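PDB 3QC0: sugar isomerase from Sinorhizobium meliloti, which binds zinc in a TIM barrel of the xylose isomerase-like family and probably isomerises a sugar. Local coordinates for residues A[140-145]-A[246-251]; A[146-151]-A[214-219]. One frame throughout, in Å; residues are numbered along the deposited sequence.

Interaction 1 of 2, residues A[140-145]-A[246-251]; sequences AIEPLH and EVEIFS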
loop_
_atom_site.group_PDB
_atom_site.type_symbol
_atom_site.label_atom_id
_atom_site.label_comp_id
_atom_site.label_asym_id
_atom_site.label_seq_id
_atom_site.Cartn_x
_atom_site.Cartn_y
_atom_site.Cartn_z
ATOM N N ALA A 140 -17.381 11.435 -5.203
ATOM C CA ALA A 140 -16.100 11.517 -4.503
ATOM C C ALA A 140 -15.319 10.247 -4.738
ATOM O O ALA A 140 -15.609 9.216 -4.126
ATOM C CB ALA A 140 -16.316 11.743 -2.982
ATOM N N ILE A 141 -14.324 10.315 -5.618
ATOM C CA ILE A 141 -13.388 9.200 -5.797
ATOM C C ILE A 141 -12.556 9.095 -4.534
ATOM O O ILE A 141 -11.873 10.060 -4.135
ATOM C CB ILE A 141 -12.456 9.439 -7.003
ATOM C CG1 ILE A 141 -13.228 9.652 -8.312
ATOM C CG2 ILE A 141 -11.425 8.279 -7.131
ATOM C CD1 ILE A 141 -12.342 10.057 -9.507
ATOM N N GLU A 142 -12.597 7.920 -3.928
ATOM C CA GLU A 142 -11.808 7.654 -2.711
ATOM C C GLU A 142 -10.592 6.816 -3.123
ATOM O O GLU A 142 -10.726 5.638 -3.403
ATOM C CB GLU A 142 -12.636 6.920 -1.662
ATOM C CG GLU A 142 -11.953 6.912 -0.297
ATOM C CD GLU A 142 -12.661 6.080 0.738
ATOM O OE1 GLU A 142 -13.405 5.182 0.342
ATOM O OE2 GLU A 142 -12.442 6.354 1.931
ATOM N N PRO A 143 -9.411 7.445 -3.241
ATOM C CA PRO A 143 -8.239 6.544 -3.420
ATOM C C PRO A 143 -8.151 5.623 -2.206
ATOM O O PRO A 143 -8.322 6.083 -1.068
ATOM C CB PRO A 143 -7.052 7.510 -3.520
ATOM C CG PRO A 143 -7.522 8.773 -2.855
ATOM C CD PRO A 143 -9.019 8.851 -3.141
ATOM N N LEU A 144 -7.878 4.350 -2.464
ATOM C CA LEU A 144 -7.831 3.327 -1.439
ATOM C C LEU A 144 -6.386 2.883 -1.262
ATOM O O LEU A 144 -5.568 2.952 -2.178
ATOM C CB LEU A 144 -8.702 2.114 -1.765
ATOM C CG LEU A 144 -9.960 1.967 -0.888
ATOM C CD1 LEU A 144 -10.976 3.112 -1.100
ATOM C CD2 LEU A 144 -10.550 0.571 -1.082
ATOM N N HIS A 145 -6.094 2.412 -0.049
ATOM C CA HIS A 145 -4.775 1.946 0.257
ATOM C C HIS A 145 -4.331 0.974 -0.835
ATOM O O HIS A 145 -5.097 0.108 -1.242
ATOM C CB HIS A 145 -4.743 1.217 1.589
ATOM C CG HIS A 145 -3.377 1.103 2.151
ATOM N ND1 HIS A 145 -2.454 0.185 1.678
ATOM C CD2 HIS A 145 -2.775 1.788 3.157
ATOM C CE1 HIS A 145 -1.335 0.311 2.397
ATOM N NE2 HIS A 145 -1.484 1.310 3.256
ATOM N N GLU A 246 -14.855 12.853 9.214
ATOM C CA GLU A 246 -15.727 11.700 9.294
ATOM C C GLU A 246 -14.979 10.488 9.851
ATOM O O GLU A 246 -14.025 9.994 9.204
ATOM C CB GLU A 246 -16.265 11.420 7.885
ATOM C CG GLU A 246 -17.173 10.206 7.783
ATOM C CD GLU A 246 -17.515 9.892 6.360
ATOM O OE1 GLU A 246 -17.974 10.811 5.642
ATOM O OE2 GLU A 246 -17.325 8.733 5.950
ATOM N N VAL A 247 -15.344 10.049 11.043
ATOM C CA VAL A 247 -14.723 8.910 11.693
ATOM C C VAL A 247 -15.175 7.597 11.101
ATOM O O VAL A 247 -16.328 7.211 11.168
ATOM C CB VAL A 247 -14.980 8.872 13.181
ATOM C CG1 VAL A 247 -14.343 7.617 13.803
ATOM C CG2 VAL A 247 -14.507 10.208 13.811
ATOM N N GLU A 248 -14.226 6.901 10.495
ATOM C CA GLU A 248 -14.510 5.648 9.820
ATOM C C GLU A 248 -13.518 4.608 10.307
ATOM O O GLU A 248 -12.358 4.564 9.902
ATOM C CB GLU A 248 -14.436 5.813 8.295
ATOM C CG GLU A 248 -14.797 4.552 7.544
ATOM C CD GLU A 248 -14.690 4.711 6.066
ATOM O OE1 GLU A 248 -13.859 5.495 5.632
ATOM O OE2 GLU A 248 -15.486 4.080 5.345
ATOM N N ILE A 249 -13.975 3.793 11.246
ATOM C CA ILE A 249 -13.179 2.761 11.892
ATOM C C ILE A 249 -13.807 1.385 11.668
ATOM O O ILE A 249 -14.967 1.163 11.996
ATOM C CB ILE A 249 -13.042 3.011 13.420
ATOM C CG1 ILE A 249 -12.336 4.345 13.664
ATOM C CG2 ILE A 249 -12.275 1.843 14.092
ATOM C CD1 ILE A 249 -12.371 4.895 15.107
ATOM N N PHE A 250 -13.036 0.464 11.113
ATOM C CA PHE A 250 -13.365 -0.951 11.026
ATOM C C PHE A 250 -12.467 -1.671 12.037
ATOM O O PHE A 250 -11.252 -1.714 11.838
ATOM C CB PHE A 250 -13.111 -1.550 9.621
ATOM C CG PHE A 250 -13.633 -0.732 8.451
ATOM C CD1 PHE A 250 -14.718 0.106 8.546
ATOM C CD2 PHE A 250 -13.051 -0.887 7.203
ATOM C CE1 PHE A 250 -15.161 0.844 7.437
ATOM C CE2 PHE A 250 -13.499 -0.161 6.104
ATOM C CZ PHE A 250 -14.551 0.726 6.231
ATOM N N SER A 251 -13.023 -2.190 13.132
ATOM C CA SER A 251 -12.202 -2.780 14.209
ATOM C C SER A 251 -12.866 -4.017 14.796
ATOM O O SER A 251 -13.570 -3.940 15.816
ATOM C CB SER A 251 -11.913 -1.754 15.298
ATOM O OG SER A 251 -11.130 -2.317 16.361
#
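The nearest CA atoms across the two segments are those of Glu-142 and Glu-248, 13.0 Å apart. Each segment runs off the end of a barrel strand into a loop, and no hydrogen bond joins the two; only these two side chains come near each other, and a zinc ion joins them. Both side chains set out toward the other segment, and both are extended. With CG turned opposite the backbone N, chi1 -167° in Glu-142 and -177° in Glu-248, each carboxylate is carried inward. In one of the two modelled conformers of Glu-142, its OE2 stops 4.1 Å from OE1 of Glu-248, and the carboxylate planes are nearly coplanar, 9° apart. This pair of like-charged groups does not bond directly: both oxygens ligate the zinc, whose positive charge probably offsets their repulsion. Asp-177 and His-204 complete the protein ligands of the metal. Glu-142 OE1 and Glu-248 OE2 lie close to an unidentified molecule, probably from the crystallisation liquor. Around the site, Glu-142 packs on His-180 of helix 178-181, and Glu-248 touches Asn-10 of strand 7-10. Strand 139-141 is separated from strand 245-247 by strands 172-177 and 200-205, which carry Asp-177 and His-204.

Interaction 2 of 2, residues A[146-151]-A[214-219]; sequences PMYAAD and DMLTDR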
loop_
_atom_site.group_PDB
_atom_site.type_symbol
_atom_site.label_atom_id
_atom_site.label_comp_id
_atom_site.label_asym_id
_atom_site.label_seq_id
_atom_site.Cartn_x
_atom_site.Cartn_y
_atom_site.Cartn_z
ATOM N N PRO A 146 -3.058 1.065 -1.231
ATOM C CA PRO A 146 -2.550 0.142 -2.234
ATOM C C PRO A 146 -2.763 -1.347 -1.959
ATOM O O PRO A 146 -2.821 -2.123 -2.904
ATOM C CB PRO A 146 -1.048 0.493 -2.303
ATOM C CG PRO A 146 -1.065 2.000 -2.098
ATOM C CD PRO A 146 -2.186 2.242 -1.072
HETATM N N MSE A 147 -2.883 -1.758 -0.695
HETATM C CA MSE A 147 -3.128 -3.162 -0.400
HETATM C C MSE A 147 -4.457 -3.670 -0.921
HETATM O O MSE A 147 -4.629 -4.883 -1.030
HETATM C CB MSE A 147 -2.983 -3.498 1.093
HETATM C CG MSE A 147 -3.972 -2.873 1.958
HETATM SE SE MSE A 147 -3.377 -3.241 3.873
HETATM C CE MSE A 147 -4.410 -1.827 4.614
ATOM N N TYR A 148 -5.366 -2.731 -1.275
ATOM C CA TYR A 148 -6.665 -3.068 -1.825
ATOM C C TYR A 148 -6.728 -3.098 -3.353
ATOM O O TYR A 148 -7.802 -3.319 -3.944
ATOM C CB TYR A 148 -7.696 -2.044 -1.315
ATOM C CG TYR A 148 -7.759 -1.987 0.216
ATOM C CD1 TYR A 148 -7.927 -3.144 0.979
ATOM C CD2 TYR A 148 -7.662 -0.796 0.899
ATOM C CE1 TYR A 148 -7.978 -3.094 2.372
ATOM C CE2 TYR A 148 -7.725 -0.734 2.274
ATOM C CZ TYR A 148 -7.848 -1.884 3.027
ATOM O OH TYR A 148 -7.948 -1.784 4.422
ATOM N N ALA A 149 -5.602 -2.845 -4.025
ATOM C CA ALA A 149 -5.573 -2.637 -5.468
ATOM C C ALA A 149 -6.173 -3.757 -6.283
ATOM O O ALA A 149 -6.780 -3.514 -7.315
ATOM C CB ALA A 149 -4.127 -2.314 -5.964
ATOM N N ALA A 150 -5.889 -5.009 -5.901
ATOM C CA ALA A 150 -6.256 -6.135 -6.760
ATOM C C ALA A 150 -7.726 -6.469 -6.730
ATOM O O ALA A 150 -8.255 -6.938 -7.719
ATOM C CB ALA A 150 -5.448 -7.406 -6.401
ATOM N N ASP A 151 -8.330 -6.313 -5.562
ATOM C CA ASP A 151 -9.642 -6.898 -5.327
ATOM C C ASP A 151 -10.695 -5.985 -4.749
ATOM O O ASP A 151 -11.827 -6.455 -4.580
ATOM C CB ASP A 151 -9.493 -8.186 -4.526
ATOM C CG ASP A 151 -8.845 -8.002 -3.198
ATOM O OD1 ASP A 151 -8.359 -6.905 -2.853
ATOM O OD2 ASP A 151 -8.854 -9.033 -2.447
ATOM N N ASP A 214 -4.768 -6.893 10.678
ATOM C CA ASP A 214 -5.665 -7.395 9.667
ATOM C C ASP A 214 -5.667 -6.330 8.573
ATOM O O ASP A 214 -5.531 -5.163 8.882
ATOM C CB ASP A 214 -7.085 -7.568 10.211
ATOM C CG ASP A 214 -8.003 -8.284 9.235
ATOM O OD1 ASP A 214 -8.056 -9.521 9.283
ATOM O OD2 ASP A 214 -8.705 -7.651 8.423
HETATM N N MSE A 215 -5.823 -6.748 7.333
HETATM C CA MSE A 215 -5.788 -5.821 6.208
HETATM C C MSE A 215 -7.020 -4.980 6.079
HETATM O O MSE A 215 -6.966 -3.961 5.403
HETATM C CB MSE A 215 -5.564 -6.592 4.936
HETATM C CG MSE A 215 -4.152 -7.158 4.910
HETATM SE SE MSE A 215 -3.793 -8.419 3.496
HETATM C CE MSE A 215 -3.536 -7.069 2.240
ATOM N N LEU A 216 -8.128 -5.403 6.698
ATOM C CA LEU A 216 -9.403 -4.709 6.521
ATOM C C LEU A 216 -10.016 -4.205 7.804
ATOM O O LEU A 216 -10.502 -3.053 7.814
ATOM C CB LEU A 216 -10.424 -5.629 5.823
ATOM C CG LEU A 216 -11.703 -4.920 5.383
ATOM C CD1 LEU A 216 -11.434 -3.954 4.239
ATOM C CD2 LEU A 216 -12.749 -5.944 4.968
ATOM N N THR A 217 -10.001 -5.030 8.865
ATOM C CA THR A 217 -10.783 -4.703 10.055
ATOM C C THR A 217 -9.952 -4.404 11.302
ATOM O O THR A 217 -10.349 -4.753 12.440
ATOM C CB THR A 217 -11.777 -5.835 10.333
ATOM O OG1 THR A 217 -11.040 -7.041 10.571
ATOM C CG2 THR A 217 -12.766 -6.005 9.148
ATOM N N ASP A 218 -8.790 -3.775 11.115
ATOM C CA ASP A 218 -7.995 -3.294 12.243
ATOM C C ASP A 218 -7.538 -1.842 12.086
ATOM O O ASP A 218 -6.397 -1.475 12.432
ATOM C CB ASP A 218 -6.818 -4.249 12.490
ATOM C CG ASP A 218 -6.176 -4.050 13.854
ATOM O OD1 ASP A 218 -6.930 -3.845 14.848
ATOM O OD2 ASP A 218 -4.919 -4.099 13.940
ATOM N N ARG A 219 -8.432 -0.996 11.593
ATOM C CA ARG A 219 -8.219 0.442 11.691
ATOM C C ARG A 219 -8.185 0.868 13.152
ATOM O O ARG A 219 -8.890 0.276 14.000
ATOM C CB ARG A 219 -9.295 1.256 10.991
ATOM C CG ARG A 219 -9.465 0.990 9.521
ATOM C CD ARG A 219 -10.297 2.087 8.895
ATOM N NE ARG A 219 -10.451 1.943 7.462
ATOM C CZ ARG A 219 -10.846 2.916 6.647
ATOM N NH1 ARG A 219 -11.238 4.094 7.123
ATOM N NH2 ARG A 219 -10.896 2.694 5.340
HETATM O O HOH W 1 -9.793 -0.767 6.357
#
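Met-147, a selenomethionine, and Tyr-148 meet Met-215, also a selenomethionine, and Leu-216 where two barrel loops come together. Along Met-147, CB touches CE of Met-215 at 3.8 Å. CG lies over the centre of the neighbouring Tyr-148 ring, 3.9 Å above its plane. SE passes 4.0 Å from Met-215 O, beside Met-215 CG, the chains running in opposite senses, and CE ends 3.4 Å from that oxygen. A chi1 of 66° tucks CG between the two backbone branches, and the extended chain beyond it reaches the carbonyl. Tyr-148 brings its hydroxyl to the same group: OH donates to Met-215 O over 2.6 Å, in the carbonyl plane, with a C=O...donor angle of 154°. CE1 of the ring rests 4.0 Å from CD1 of Leu-216. A water donates to Tyr-148 OH and to Leu-216 O and accepts from Arg-219 NE, so the hydroxyl both gives and receives. A phenylalanine in place of Tyr-148 would probably leave Met-215 O without this donor and the water without one acceptor. Asp-214 OD2 takes the backbone N-H of Leu-216 in an Asx turn and that of Thr-217 from the opposite face of its carboxylate, completing an Asx motif that probably steadies the loop. Such packing between the loops after strands 139-141 and 200-205 belongs to the C-terminal mouth of a TIM barrel, where active sites of this fold lie.

The centres of interactions 1 and 2 are 11 Å apart, and the segments follow one another as 140-145, 146-151, 214-219 and 246-251, interaction 2 being nested in the loop that interaction 1 closes. Segment 146-151 directly continues 140-145, taking the chain from the zinc site to the barrel rim. Arg-219 of segment 214-219 joins the contacts: its N probably bonds to Phe-250 O at 2.9 Å, and its NH1 forms a salt bridge with Glu-248 OE1 at 3.3 Å and also meets the zinc ligand Asp-177, so the loop is tied to the metal site. Interaction 1 thus belongs to the metal centre, while interaction 2 packs loops farther out, near the second subunit, whose Met-215 meets its counterpart.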